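Local coordinates for putative type I restriction enzyme R protein (Bacteroides fragilis NCTC 9343, PDB 3EVY), which is probably the motor and nuclease subunit of a type I restriction system, needed for ATP hydrolysis and DNA cleavage, here represented by a C-terminal fragment, at residues M10-Y13 and E14-V17. Numbering follows the deposited sequence.
Sequences MKPY and EKLV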
loop_
_atom_site.group_PDB
_atom_site.type_symbol
_atom_site.label_atom_id
_atom_site.label_comp_id
_atom_site.label_asym_id
_atom_site.label_seq_id
_atom_site.Cartn_x
_atom_site.Cartn_y
_atom_site.Cartn_z
ATOM N N MET A 10 -12.274 -4.649 -19.427
ATOM C CA MET A 10 -11.568 -5.746 -18.688
ATOM C C MET A 10 -12.352 -6.110 -17.417
ATOM O O MET A 10 -13.254 -5.372 -16.982
ATOM C CB MET A 10 -10.135 -5.349 -18.327
ATOM C CG MET A 10 -10.056 -4.217 -17.312
ATOM S SD MET A 10 -8.393 -3.515 -17.085
ATOM C CE MET A 10 -8.806 -1.803 -16.721
ATOM N N LYS A 11 -12.013 -7.252 -16.835
ATOM C CA LYS A 11 -12.735 -7.757 -15.663
ATOM C C LYS A 11 -12.444 -6.961 -14.386
ATOM O O LYS A 11 -11.331 -6.421 -14.193
ATOM C CB LYS A 11 -12.341 -9.213 -15.429
ATOM C CG LYS A 11 -12.573 -10.091 -16.646
ATOM C CD LYS A 11 -12.171 -11.503 -16.310
ATOM C CE LYS A 11 -12.666 -11.837 -14.892
ATOM N NZ LYS A 11 -11.907 -12.975 -14.313
ATOM N N PRO A 12 -13.438 -6.902 -13.495
ATOM C CA PRO A 12 -13.350 -6.187 -12.205
ATOM C C PRO A 12 -11.981 -6.360 -11.500
ATOM O O PRO A 12 -11.399 -5.347 -11.095
ATOM C CB PRO A 12 -14.488 -6.808 -11.381
ATOM C CG PRO A 12 -15.508 -7.138 -12.400
ATOM C CD PRO A 12 -14.673 -7.693 -13.587
ATOM N N TYR A 13 -11.491 -7.599 -11.385
ATOM C CA TYR A 13 -10.218 -7.877 -10.720
ATOM C C TYR A 13 -9.004 -7.182 -11.332
ATOM O O TYR A 13 -8.116 -6.703 -10.629
ATOM C CB TYR A 13 -9.937 -9.370 -10.710
ATOM C CG TYR A 13 -8.586 -9.742 -10.113
ATOM C CD1 TYR A 13 -8.378 -9.813 -8.734
ATOM C CD2 TYR A 13 -7.506 -10.058 -10.940
ATOM C CE1 TYR A 13 -7.157 -10.182 -8.219
ATOM C CE2 TYR A 13 -6.247 -10.397 -10.393
ATOM C CZ TYR A 13 -6.096 -10.459 -9.052
ATOM O OH TYR A 13 -4.862 -10.868 -8.551
ATOM N N GLU A 14 -8.957 -7.216 -12.651
ATOM C CA GLU A 14 -7.875 -6.675 -13.444
ATOM C C GLU A 14 -7.868 -5.184 -13.312
ATOM O O GLU A 14 -6.797 -4.600 -13.101
ATOM C CB GLU A 14 -8.090 -7.041 -14.927
ATOM C CG GLU A 14 -8.267 -8.586 -15.155
ATOM C CD GLU A 14 -8.617 -8.991 -16.602
ATOM O OE1 GLU A 14 -7.824 -9.798 -17.162
ATOM O OE2 GLU A 14 -9.668 -8.513 -17.147
ATOM N N LYS A 15 -9.061 -4.574 -13.390
ATOM C CA LYS A 15 -9.238 -3.127 -13.109
ATOM C C LYS A 15 -8.658 -2.713 -11.765
ATOM O O LYS A 15 -7.925 -1.718 -11.686
ATOM C CB LYS A 15 -10.722 -2.698 -13.150
ATOM C CG LYS A 15 -11.231 -2.202 -14.523
ATOM C CD LYS A 15 -12.746 -1.902 -14.519
ATOM C CE LYS A 15 -13.582 -3.171 -14.361
ATOM N NZ LYS A 15 -14.994 -2.938 -13.922
ATOM N N LEU A 16 -9.029 -3.407 -10.690
ATOM C CA LEU A 16 -8.540 -3.035 -9.370
ATOM C C LEU A 16 -7.001 -3.259 -9.213
ATOM O O LEU A 16 -6.347 -2.556 -8.428
ATOM C CB LEU A 16 -9.288 -3.801 -8.272
ATOM C CG LEU A 16 -10.818 -3.655 -8.110
ATOM C CD1 LEU A 16 -11.487 -4.949 -7.415
ATOM C CD2 LEU A 16 -11.155 -2.406 -7.281
ATOM N N VAL A 17 -6.473 -4.306 -9.837
ATOM C CA VAL A 17 -5.021 -4.567 -9.799
ATOM C C VAL A 17 -4.279 -3.413 -10.445
ATOM O O VAL A 17 -3.284 -2.949 -9.904
ATOM C CB VAL A 17 -4.632 -5.920 -10.477
ATOM C CG1 VAL A 17 -3.107 -6.018 -10.789
ATOM C CG2 VAL A 17 -5.077 -7.108 -9.636
#
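Glu14 reaches back one turn to Lys11, where its OE2 accepts a hydrogen bond from the backbone N of Lys11 at 2.7 Å through the anti lone pair, with an N-H...O angle of 155°. CG of Glu14 stands beside its own backbone N (chi1 -55°), and the chain runs extended from there, which brings OE2 alongside the backbone N and CB of Lys11. The ammonium group of Lys11 turns to another acid, Glu68, in a salt bridge, and the Tyr13 hydroxyl is hydrogen-bonded to Asp73 and to the backbone N of Asp70, tying this turn to the region after helix 43-63. Backbone bonds start the helix: Lys15 N donates to Lys11 O at 3.0 Å, Leu16 N to Pro12 O and Val17 N to Tyr13 O, while Glu14 N adds a weak bond to Lys11 O. Among apolar contacts, Val17 CG2 lies over one face of the Tyr13 ring, 3.8 Å from its centroid and offset toward the rim, a CH-pi contact. CG of Met10 lies 3.6 Å from CG of Lys15. The Glu14 bond is the N3-to-N-cap half of a capping box, with proline at N1, at the start of helix 12-30.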